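Local coordinates for protein disulfide oxidoreductase (Xylella fastidiosa, PDB 2REM) that probably catalyses thiol-disulfide exchange in the periplasm, as a DsbA-type oxidoreductase built on a thioredoxin fold, at residues A81-V86 with G134-K139; V63-G68 with V154-I159; D72-A77 with G102-Q107; V12-G17 with T158-G163. All blocks are in the same frame, centred on the assembly; numbering follows the deposited sequence.

In the fold
The four contacts illustrate how a DsbA-type protein joins a thioredoxin fold to a helical insertion. Interactions 1 and 3 both use helix 71-83, and they meet through the salt bridge between Glu138 and Arg76. Interactions 2 and 4 end on strand 158-161 of the central sheet, one at its cis-proline entry and the other at its exit. Interaction 4 is the buried contact; the others are partly buried, with interaction 2 nearest the centre of the chain. Their chemistry differs with place: aliphatic packing between helices in interaction 1, methyl-on-ring packing in interaction 2, and carbonyl oxygens meeting C-H groups, an aromatic edge in interaction 3 and aliphatic carbons in interaction 4.

Interaction 1: A81-V86 with G134-K139; sequences ADVLGV and GPEVEK
Glu136, which lays its CG methylene against Val83, turns its carboxylate along its own helix, where OE2 forms a salt bridge with Arg140. Its polar end is therefore held within helix 135-151, while the aliphatic base of the side chain faces helix 71-83. The division follows from the torsions: CG stands opposite the backbone N (chi1 -177°), and the bend at chi2 (51°) then swings the carboxylate off the line of the first two carbons. One methyl, CG2 of Val83, does all the close touching from the other side, lying 3.7 Å from Glu136 CG and 4.0 Å from CG2 of Val137. It thus sits against two successive residues of the facing helix turn, and the contact is purely van der Waals. Val83 belongs to the last turn of helix 71-83. Just beyond it Gly85 takes positive phi in a Schellman motif, with Val86 N bonded to Ala81 O at 2.8 Å and Gly85 N to Asp82 O at 3.0 Å. The contact thus joins the C-terminal end of helix 71-83 to the N-terminal turn of helix 135-151, with Gly134 at its N-cap position, and Thr131 of helix 125-132 touches both Val83 and Val137.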
loop_
_atom_site.group_PDB
_atom_site.type_symbol
_atom_site.label_atom_id
_atom_site.label_comp_id
_atom_site.label_asym_id
_atom_site.label_seq_id
_atom_site.Cartn_x
_atom_site.Cartn_y
_atom_site.Cartn_z
ATOM N N ALA A 81 -10.022 7.489 -3.257
ATOM C CA ALA A 81 -9.450 8.601 -2.483
ATOM C C ALA A 81 -8.230 9.154 -3.183
ATOM O O ALA A 81 -8.035 10.361 -3.258
ATOM C CB ALA A 81 -9.064 8.130 -1.101
ATOM N N ASP A 82 -7.397 8.254 -3.683
ATOM C CA ASP A 82 -6.173 8.664 -4.360
ATOM C C ASP A 82 -6.452 9.392 -5.655
ATOM O O ASP A 82 -5.864 10.433 -5.914
ATOM C CB ASP A 82 -5.225 7.482 -4.602
ATOM C CG ASP A 82 -3.815 7.938 -4.917
ATOM O OD1 ASP A 82 -3.385 8.978 -4.380
ATOM O OD2 ASP A 82 -3.129 7.271 -5.684
ATOM N N VAL A 83 -7.342 8.836 -6.464
ATOM C CA VAL A 83 -7.813 9.512 -7.673
ATOM C C VAL A 83 -8.325 10.902 -7.341
ATOM O O VAL A 83 -8.084 11.842 -8.081
ATOM C CB VAL A 83 -8.930 8.693 -8.392
ATOM C CG1 VAL A 83 -9.712 9.570 -9.398
ATOM C CG2 VAL A 83 -8.334 7.443 -9.083
ATOM N N LEU A 84 -9.000 11.020 -6.207
ATOM C CA LEU A 84 -9.624 12.280 -5.802
ATOM C C LEU A 84 -8.651 13.217 -5.060
ATOM O O LEU A 84 -8.991 14.333 -4.756
ATOM C CB LEU A 84 -10.885 11.992 -4.964
ATOM C CG LEU A 84 -12.025 11.306 -5.736
ATOM C CD1 LEU A 84 -13.128 10.751 -4.859
ATOM C CD2 LEU A 84 -12.579 12.212 -6.839
ATOM N N GLY A 85 -7.432 12.746 -4.816
ATOM C CA GLY A 85 -6.389 13.546 -4.188
ATOM C C GLY A 85 -6.570 13.725 -2.691
ATOM O O GLY A 85 -6.079 14.692 -2.113
ATOM N N VAL A 86 -7.291 12.815 -2.060
ATOM C CA VAL A 86 -7.540 12.910 -0.629
ATOM C C VAL A 86 -7.049 11.680 0.141
ATOM O O VAL A 86 -7.317 11.541 1.332
ATOM C CB VAL A 86 -9.045 13.195 -0.293
ATOM C CG1 VAL A 86 -9.515 14.521 -0.924
ATOM C CG2 VAL A 86 -9.937 12.014 -0.685
ATOM N N GLY A 134 -16.047 3.938 -10.785
ATOM C CA GLY A 134 -15.647 4.374 -12.122
ATOM C C GLY A 134 -14.485 3.632 -12.732
ATOM O O GLY A 134 -13.835 2.828 -12.068
ATOM N N PRO A 135 -14.236 3.880 -14.026
ATOM C CA PRO A 135 -13.197 3.193 -14.785
ATOM C C PRO A 135 -11.762 3.416 -14.307
ATOM O O PRO A 135 -10.954 2.483 -14.381
ATOM C CB PRO A 135 -13.408 3.702 -16.221
ATOM C CG PRO A 135 -14.101 4.957 -16.079
ATOM C CD PRO A 135 -14.996 4.816 -14.875
ATOM N N GLU A 136 -11.433 4.609 -13.800
ATOM C CA GLU A 136 -10.052 4.850 -13.365
ATOM C C GLU A 136 -9.746 3.991 -12.159
ATOM O O GLU A 136 -8.710 3.332 -12.089
ATOM C CB GLU A 136 -9.783 6.329 -13.046
ATOM C CG GLU A 136 -8.314 6.615 -12.652
ATOM C CD GLU A 136 -7.290 6.061 -13.648
ATOM O OE1 GLU A 136 -7.587 5.979 -14.866
ATOM O OE2 GLU A 136 -6.176 5.713 -13.206
ATOM N N VAL A 137 -10.671 3.991 -11.210
ATOM C CA VAL A 137 -10.524 3.162 -10.027
ATOM C C VAL A 137 -10.484 1.670 -10.362
ATOM O O VAL A 137 -9.659 0.933 -9.817
ATOM C CB VAL A 137 -11.610 3.501 -8.997
ATOM C CG1 VAL A 137 -11.759 2.367 -7.956
ATOM C CG2 VAL A 137 -11.234 4.817 -8.340
ATOM N N GLU A 138 -11.356 1.237 -11.269
ATOM C CA GLU A 138 -11.397 -0.172 -11.644
ATOM C C GLU A 138 -10.057 -0.560 -12.282
ATOM O O GLU A 138 -9.486 -1.613 -11.961
ATOM C CB GLU A 138 -12.560 -0.432 -12.600
ATOM C CG GLU A 138 -12.572 -1.805 -13.233
ATOM C CD GLU A 138 -12.877 -2.953 -12.252
ATOM O OE1 GLU A 138 -13.325 -2.677 -11.117
ATOM O OE2 GLU A 138 -12.678 -4.140 -12.647
ATOM N N LYS A 139 -9.551 0.308 -13.161
ATOM C CA LYS A 139 -8.203 0.117 -13.716
ATOM C C LYS A 139 -7.115 -0.051 -12.646
ATOM O O LYS A 139 -6.343 -1.020 -12.677
ATOM C CB LYS A 139 -7.851 1.240 -14.689
ATOM C CG LYS A 139 -6.483 1.099 -15.290
ATOM C CD LYS A 139 -6.171 2.283 -16.162
ATOM C CE LYS A 139 -4.733 2.190 -16.648
ATOM N NZ LYS A 139 -4.549 3.196 -17.703
#

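Interaction 2: V63-G68 with V154-I159; sequences VPAVFG and VGTPTI
Thr156 pushes its methyl into the angle between Ala65 and Phe67, and here the packing is tight. CG2 lies 3.5 Å from CE2 of the phenyl ring and 3.8 Å from the CB of Ala65, which is buried. That same alanine methyl covers one face of the ring, 3.4 Å above its plane and over the centre, so the three groups form one compact apolar cluster. With chi1 at 53° the threonine holds CG2 anti to its carbonyl carbon and directs it at the ring. Looser is the approach of Gly155, which only skirts the ring edge, its C being 4.3 Å from Phe67 CE2. The loop carrying this glycine is pinned by its own strand, since Thr158 OG1 donates to Gly155 O at 2.7 Å, approaching 31° out of the carbonyl plane. Thr156 precedes Pro157, whose peptide bond is cis, as in the cis-proline loop of thioredoxin folds, and its side chain also touches Cys37 of the probable redox-active CxxC pair. Trp71 packs on Ala65, Phe67 and Thr156 alike. Since methyls and an aromatic ring make up the close contacts, the loop that follows strand 58-64 meets the cis-proline loop through shape and dispersion rather than polar bonds.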
loop_
_atom_site.group_PDB
_atom_site.type_symbol
_atom_site.label_atom_id
_atom_site.label_comp_id
_atom_site.label_asym_id
_atom_site.label_seq_id
_atom_site.Cartn_x
_atom_site.Cartn_y
_atom_site.Cartn_z
ATOM N N VAL A 63 0.076 0.318 -2.298
ATOM C CA VAL A 63 -0.756 -0.496 -3.159
ATOM C C VAL A 63 -1.731 -1.232 -2.245
ATOM O O VAL A 63 -1.330 -2.023 -1.371
ATOM C CB VAL A 63 0.062 -1.495 -4.047
ATOM C CG1 VAL A 63 -0.868 -2.471 -4.844
ATOM C CG2 VAL A 63 0.976 -0.735 -5.004
ATOM N N PRO A 64 -3.031 -0.980 -2.449
ATOM C CA PRO A 64 -3.961 -1.633 -1.561
ATOM C C PRO A 64 -4.039 -3.120 -1.899
ATOM O O PRO A 64 -3.893 -3.506 -3.076
ATOM C CB PRO A 64 -5.282 -0.900 -1.836
ATOM C CG PRO A 64 -5.183 -0.422 -3.225
ATOM C CD PRO A 64 -3.692 -0.160 -3.484
ATOM N N ALA A 65 -4.208 -3.934 -0.863
ATOM C CA ALA A 65 -4.399 -5.358 -0.977
ATOM C C ALA A 65 -5.805 -5.685 -1.479
ATOM O O ALA A 65 -6.831 -5.419 -0.801
ATOM C CB ALA A 65 -4.122 -6.059 0.386
ATOM N N VAL A 66 -5.829 -6.280 -2.665
ATOM C CA VAL A 66 -7.056 -6.752 -3.276
ATOM C C VAL A 66 -7.088 -8.237 -3.025
ATOM O O VAL A 66 -6.652 -9.046 -3.866
ATOM C CB VAL A 66 -7.143 -6.396 -4.772
ATOM C CG1 VAL A 66 -8.419 -6.959 -5.365
ATOM C CG2 VAL A 66 -7.121 -4.860 -4.927
ATOM N N PHE A 67 -7.561 -8.588 -1.829
ATOM C CA PHE A 67 -7.436 -9.954 -1.337
ATOM C C PHE A 67 -8.810 -10.629 -1.324
ATOM O O PHE A 67 -8.944 -11.762 -0.875
ATOM C CB PHE A 67 -6.838 -9.957 0.083
ATOM C CG PHE A 67 -5.343 -9.698 0.152
ATOM C CD1 PHE A 67 -4.542 -9.661 -0.991
ATOM C CD2 PHE A 67 -4.737 -9.542 1.393
ATOM C CE1 PHE A 67 -3.170 -9.448 -0.890
ATOM C CE2 PHE A 67 -3.381 -9.339 1.509
ATOM C CZ PHE A 67 -2.585 -9.280 0.353
ATOM N N GLY A 68 -9.829 -9.933 -1.828
ATOM C CA GLY A 68 -11.164 -10.489 -1.855
ATOM C C GLY A 68 -11.912 -10.086 -0.599
ATOM O O GLY A 68 -11.361 -9.403 0.267
ATOM N N VAL A 154 1.893 -12.918 1.627
ATOM C CA VAL A 154 1.123 -13.605 2.648
ATOM C C VAL A 154 0.869 -12.506 3.690
ATOM O O VAL A 154 1.742 -12.185 4.525
ATOM C CB VAL A 154 1.907 -14.808 3.234
ATOM C CG1 VAL A 154 1.260 -15.351 4.502
ATOM C CG2 VAL A 154 2.007 -15.911 2.209
ATOM N N GLY A 155 -0.302 -11.897 3.600
ATOM C CA GLY A 155 -0.708 -10.917 4.582
ATOM C C GLY A 155 -0.105 -9.552 4.333
ATOM O O GLY A 155 0.633 -9.322 3.352
ATOM N N THR A 156 -0.430 -8.639 5.239
ATOM C CA THR A 156 -0.063 -7.252 5.113
ATOM C C THR A 156 0.340 -6.781 6.513
ATOM O O THR A 156 -0.057 -7.386 7.500
ATOM C CB THR A 156 -1.290 -6.420 4.634
ATOM O OG1 THR A 156 -2.397 -6.677 5.513
ATOM C CG2 THR A 156 -1.675 -6.779 3.202
ATOM N N PRO A 157 1.151 -5.713 6.605
ATOM C CA PRO A 157 1.755 -5.034 5.464
ATOM C C PRO A 157 2.839 -5.874 4.803
ATOM O O PRO A 157 3.525 -6.653 5.466
ATOM C CB PRO A 157 2.412 -3.808 6.104
ATOM C CG PRO A 157 2.717 -4.239 7.506
ATOM C CD PRO A 157 1.505 -5.054 7.877
ATOM N N THR A 158 3.004 -5.687 3.513
ATOM C CA THR A 158 4.088 -6.341 2.796
ATOM C C THR A 158 4.828 -5.292 1.996
ATOM O O THR A 158 4.233 -4.554 1.202
ATOM C CB THR A 158 3.555 -7.441 1.871
ATOM O OG1 THR A 158 3.064 -8.511 2.676
ATOM C CG2 THR A 158 4.657 -7.988 0.968
ATOM N N ILE A 159 6.127 -5.234 2.223
ATOM C CA ILE A 159 7.002 -4.337 1.492
ATOM C C ILE A 159 7.643 -5.088 0.320
ATOM O O ILE A 159 8.135 -6.225 0.488
ATOM C CB ILE A 159 8.101 -3.750 2.397
ATOM C CG1 ILE A 159 7.477 -2.971 3.574
ATOM C CG2 ILE A 159 9.072 -2.896 1.542
ATOM C CD1 ILE A 159 6.619 -1.767 3.145
#

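Interaction 3: D72-A77 with G102-Q107; sequences DPFARA and GSVPIQ
Phe74 and Ile106 bring their CA atoms to 8.4 Å where helix 71-83 faces the irregular segment 102-107, in the loop between helices 87-101 and 111-119, within the helical region that DsbA proteins insert into the thioredoxin fold. The gap is bridged from one side by the phenyl ring, which meets the loop with its rim and not its face. Its CG points away from the carbonyl carbon (chi1 -73°), sending the ring out from the helix toward the loop. Val104 supplies the apolar partner, its CG1 methyl lying near the ring plane and 3.8 Å from CE1. At CZ and CE2 the rim meets two backbone oxygens, Ile106 O being 3.7 Å from CE2. Such oxygens suit an aromatic rim, whose C-H groups carry slight positive charge, and the approach is consistent with weak C-H...O attraction. Further cover comes from Ile98 of helix 87-101, which touches both Phe74 and Ile106, and from Val109 farther along the same loop. Helix 111-119 packs on the loop as well, Phe117 against Val104 and Glu113 against Pro105. The carbonyl oxygen of Pro105 is buried by this contact; with no hydrogen-bond partner in the model, it lies in the ring plane, 3.1 Å from Phe74 CZ.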
loop_
_atom_site.group_PDB
_atom_site.type_symbol
_atom_site.label_atom_id
_atom_site.label_comp_id
_atom_site.label_asym_id
_atom_site.label_seq_id
_atom_site.Cartn_x
_atom_site.Cartn_y
_atom_site.Cartn_z
ATOM N N ASP A 72 -11.641 -5.751 -0.449
ATOM C CA ASP A 72 -11.808 -5.138 -1.775
ATOM C C ASP A 72 -12.481 -3.773 -1.753
ATOM O O ASP A 72 -11.976 -2.864 -2.394
ATOM C CB ASP A 72 -12.492 -6.092 -2.757
ATOM C CG ASP A 72 -11.592 -7.224 -3.180
ATOM O OD1 ASP A 72 -10.455 -7.327 -2.682
ATOM O OD2 ASP A 72 -12.026 -8.014 -4.031
ATOM N N PRO A 73 -13.609 -3.614 -1.016
ATOM C CA PRO A 73 -14.178 -2.280 -0.878
ATOM C C PRO A 73 -13.172 -1.258 -0.373
ATOM O O PRO A 73 -13.153 -0.105 -0.844
ATOM C CB PRO A 73 -15.301 -2.478 0.156
ATOM C CG PRO A 73 -15.727 -3.867 -0.019
ATOM C CD PRO A 73 -14.450 -4.630 -0.336
ATOM N N PHE A 74 -12.313 -1.675 0.561
ATOM C CA PHE A 74 -11.336 -0.742 1.100
ATOM C C PHE A 74 -10.176 -0.481 0.174
ATOM O O PHE A 74 -9.570 0.600 0.211
ATOM C CB PHE A 74 -10.872 -1.195 2.479
ATOM C CG PHE A 74 -11.902 -0.988 3.501
ATOM C CD1 PHE A 74 -12.116 0.291 4.012
ATOM C CD2 PHE A 74 -12.726 -2.036 3.911
ATOM C CE1 PHE A 74 -13.110 0.530 4.968
ATOM C CE2 PHE A 74 -13.721 -1.802 4.866
ATOM C CZ PHE A 74 -13.902 -0.492 5.385
ATOM N N ALA A 75 -9.863 -1.470 -0.662
ATOM C CA ALA A 75 -8.887 -1.233 -1.716
ATOM C C ALA A 75 -9.455 -0.172 -2.648
ATOM O O ALA A 75 -8.768 0.745 -3.072
ATOM C CB ALA A 75 -8.628 -2.501 -2.504
ATOM N N ARG A 76 -10.717 -0.352 -3.020
ATOM C CA ARG A 76 -11.370 0.566 -3.914
ATOM C C ARG A 76 -11.522 1.958 -3.272
ATOM O O ARG A 76 -11.357 2.973 -3.953
ATOM C CB ARG A 76 -12.707 -0.044 -4.371
ATOM C CG ARG A 76 -13.136 0.376 -5.731
ATOM C CD ARG A 76 -14.393 -0.397 -6.149
ATOM N NE ARG A 76 -14.108 -1.773 -6.536
ATOM C CZ ARG A 76 -13.655 -2.171 -7.722
ATOM N NH1 ARG A 76 -13.473 -3.475 -7.923
ATOM N NH2 ARG A 76 -13.395 -1.283 -8.713
ATOM N N ALA A 77 -11.816 1.991 -1.969
ATOM C CA ALA A 77 -11.861 3.230 -1.205
ATOM C C ALA A 77 -10.530 3.974 -1.338
ATOM O O ALA A 77 -10.503 5.140 -1.665
ATOM C CB ALA A 77 -12.143 2.965 0.257
ATOM N N GLY A 102 -14.330 3.001 15.266
ATOM C CA GLY A 102 -15.412 2.183 14.744
ATOM C C GLY A 102 -16.450 3.008 13.999
ATOM O O GLY A 102 -17.624 2.686 14.013
ATOM N N SER A 103 -16.021 4.083 13.345
ATOM C CA SER A 103 -16.943 4.948 12.619
ATOM C C SER A 103 -17.102 4.530 11.162
ATOM O O SER A 103 -17.980 5.012 10.450
ATOM C CB SER A 103 -16.483 6.412 12.706
ATOM O OG SER A 103 -15.182 6.511 12.171
ATOM N N VAL A 104 -16.234 3.638 10.700
ATOM C CA VAL A 104 -16.406 3.055 9.380
ATOM C C VAL A 104 -16.340 1.542 9.639
ATOM O O VAL A 104 -15.367 1.059 10.214
ATOM C CB VAL A 104 -15.293 3.523 8.378
ATOM C CG1 VAL A 104 -15.337 2.722 7.056
ATOM C CG2 VAL A 104 -15.423 5.024 8.063
ATOM N N PRO A 105 -17.381 0.799 9.225
ATOM C CA PRO A 105 -17.415 -0.646 9.473
ATOM C C PRO A 105 -16.522 -1.426 8.497
ATOM O O PRO A 105 -16.272 -0.981 7.380
ATOM C CB PRO A 105 -18.884 -0.999 9.254
ATOM C CG PRO A 105 -19.347 -0.005 8.196
ATOM C CD PRO A 105 -18.572 1.274 8.497
ATOM N N ILE A 106 -16.013 -2.569 8.922
ATOM C CA ILE A 106 -15.288 -3.439 7.998
ATOM C C ILE A 106 -16.322 -4.249 7.196
ATOM O O ILE A 106 -16.327 -4.232 5.958
ATOM C CB ILE A 106 -14.262 -4.323 8.730
ATOM C CG1 ILE A 106 -13.062 -3.472 9.166
ATOM C CG2 ILE A 106 -13.768 -5.464 7.824
ATOM C CD1 ILE A 106 -12.149 -4.140 10.177
ATOM N N GLN A 107 -17.236 -4.897 7.910
ATOM C CA GLN A 107 -18.219 -5.757 7.275
ATOM C C GLN A 107 -19.258 -4.938 6.540
ATOM O O GLN A 107 -19.760 -3.948 7.066
ATOM C CB GLN A 107 -18.882 -6.685 8.299
ATOM C CG GLN A 107 -17.882 -7.569 9.056
ATOM C CD GLN A 107 -17.093 -8.518 8.154
ATOM O OE1 GLN A 107 -15.877 -8.682 8.315
ATOM N NE2 GLN A 107 -17.781 -9.155 7.211
#

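Interaction 4: V12-G17 with T158-G163; sequences VEIPDG and TIVVNG
Ile14 reaches across to Val160 with its terminal methyl, the two side chains crossing at about a right angle and CD1 lying 3.5 Å from CG1, tighter than a usual carbon contact. An extended chi2 (153°) carries CD1 that far from the backbone. The same isoleucine also shields the carbonyl oxygen of Gly163, which is 3.5 Å from CD1 and 3.6 Å from CB, so the oxygen rests against the flank of the side chain. Gly17 approaches this oxygen too: its CA comes to 3.1 Å in a C-H...O contact that is bent, with 129° at the hydrogen. Ile14 and Gly17 are the two ends of a type II turn, closed by a weak bond from Gly17 N to Ile14 O, and the turn brings both against the same oxygen. Strand 165-167 runs between strands 11-13 and 158-161 in the sheet, so the contact reaches past it to the turn that joins strands 158-161 and 165-167; Ile14 keeps its backbone bonding to Arg164. Val151 of helix 135-151 packs on both Ile14 and Val160, so both side chains pack against that helix. With Gly163 O lying against carbons of Ile14 and Gly17, the contact relies on close fit and weak C-H...O attraction to bind the edge strand's exit to the hairpin.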
loop_
_atom_site.group_PDB
_atom_site.type_symbol
_atom_site.label_atom_id
_atom_site.label_comp_id
_atom_site.label_asym_id
_atom_site.label_seq_id
_atom_site.Cartn_x
_atom_site.Cartn_y
_atom_site.Cartn_z
ATOM N N VAL A 12 12.114 -12.599 0.122
ATOM C CA VAL A 12 12.144 -13.589 -0.936
ATOM C C VAL A 12 12.160 -12.849 -2.268
ATOM O O VAL A 12 11.803 -11.674 -2.355
ATOM C CB VAL A 12 10.952 -14.584 -0.849
ATOM C CG1 VAL A 12 11.076 -15.521 0.382
ATOM C CG2 VAL A 12 9.629 -13.818 -0.808
ATOM N N GLU A 13 12.581 -13.546 -3.303
ATOM C CA GLU A 13 12.649 -12.964 -4.607
ATOM C C GLU A 13 11.425 -13.398 -5.372
ATOM O O GLU A 13 11.090 -14.583 -5.417
ATOM C CB GLU A 13 13.924 -13.388 -5.361
ATOM C CG GLU A 13 14.091 -12.501 -6.628
ATOM C CD GLU A 13 15.382 -12.719 -7.392
ATOM O OE1 GLU A 13 15.444 -12.232 -8.553
ATOM O OE2 GLU A 13 16.311 -13.353 -6.837
ATOM N N ILE A 14 10.785 -12.414 -5.988
ATOM C CA ILE A 14 9.609 -12.624 -6.815
ATOM C C ILE A 14 10.058 -13.008 -8.229
ATOM O O ILE A 14 10.716 -12.212 -8.899
ATOM C CB ILE A 14 8.767 -11.335 -6.836
ATOM C CG1 ILE A 14 8.304 -11.007 -5.417
ATOM C CG2 ILE A 14 7.611 -11.430 -7.853
ATOM C CD1 ILE A 14 8.062 -9.511 -5.178
ATOM N N PRO A 15 9.705 -14.232 -8.679
ATOM C CA PRO A 15 10.130 -14.699 -9.989
ATOM C C PRO A 15 9.517 -13.798 -11.045
ATOM O O PRO A 15 8.337 -13.457 -10.948
ATOM C CB PRO A 15 9.547 -16.113 -10.084
ATOM C CG PRO A 15 8.466 -16.164 -9.085
ATOM C CD PRO A 15 8.867 -15.220 -7.986
ATOM N N ASP A 16 10.344 -13.381 -12.003
ATOM C CA ASP A 16 9.904 -12.550 -13.118
ATOM C C ASP A 16 9.282 -11.259 -12.581
ATOM O O ASP A 16 8.402 -10.703 -13.193
ATOM C CB ASP A 16 8.881 -13.301 -13.984
ATOM C CG ASP A 16 9.487 -14.475 -14.739
ATOM O OD1 ASP A 16 10.697 -14.443 -15.084
ATOM O OD2 ASP A 16 8.738 -15.446 -15.007
ATOM N N GLY A 17 9.741 -10.803 -11.420
ATOM C CA GLY A 17 9.119 -9.666 -10.748
ATOM C C GLY A 17 9.255 -8.402 -11.569
ATOM O O GLY A 17 10.288 -8.162 -12.185
ATOM N N THR A 158 3.004 -5.687 3.513
ATOM C CA THR A 158 4.088 -6.341 2.796
ATOM C C THR A 158 4.828 -5.292 1.996
ATOM O O THR A 158 4.233 -4.554 1.202
ATOM C CB THR A 158 3.555 -7.441 1.871
ATOM O OG1 THR A 158 3.064 -8.511 2.676
ATOM C CG2 THR A 158 4.657 -7.988 0.968
ATOM N N ILE A 159 6.127 -5.234 2.223
ATOM C CA ILE A 159 7.002 -4.337 1.492
ATOM C C ILE A 159 7.643 -5.088 0.320
ATOM O O ILE A 159 8.135 -6.225 0.488
ATOM C CB ILE A 159 8.101 -3.750 2.397
ATOM C CG1 ILE A 159 7.477 -2.971 3.574
ATOM C CG2 ILE A 159 9.072 -2.896 1.542
ATOM C CD1 ILE A 159 6.619 -1.767 3.145
ATOM N N VAL A 160 7.599 -4.456 -0.861
ATOM C CA VAL A 160 8.173 -5.007 -2.073
ATOM C C VAL A 160 9.108 -3.972 -2.692
ATOM O O VAL A 160 8.697 -2.831 -2.972
ATOM C CB VAL A 160 7.102 -5.398 -3.113
ATOM C CG1 VAL A 160 7.743 -6.146 -4.314
ATOM C CG2 VAL A 160 5.967 -6.223 -2.493
ATOM N N VAL A 161 10.355 -4.373 -2.913
ATOM C CA VAL A 161 11.348 -3.490 -3.530
ATOM C C VAL A 161 11.514 -3.841 -4.992
ATOM O O VAL A 161 11.837 -4.986 -5.336
ATOM C CB VAL A 161 12.713 -3.542 -2.806
ATOM C CG1 VAL A 161 13.691 -2.541 -3.422
ATOM C CG2 VAL A 161 12.527 -3.219 -1.297
ATOM N N ASN A 162 11.273 -2.845 -5.840
ATOM C CA ASN A 162 11.445 -2.973 -7.297
ATOM C C ASN A 162 10.670 -4.128 -7.915
ATOM O O ASN A 162 11.041 -4.634 -8.982
ATOM C CB ASN A 162 12.942 -3.055 -7.653
ATOM C CG ASN A 162 13.600 -1.695 -7.679
ATOM O OD1 ASN A 162 12.924 -0.667 -7.566
ATOM N ND2 ASN A 162 14.921 -1.674 -7.810
ATOM N N GLY A 163 9.596 -4.532 -7.238
ATOM C CA GLY A 163 8.759 -5.647 -7.704
ATOM C C GLY A 163 9.486 -6.983 -7.644
ATOM O O GLY A 163 9.001 -7.989 -8.152
#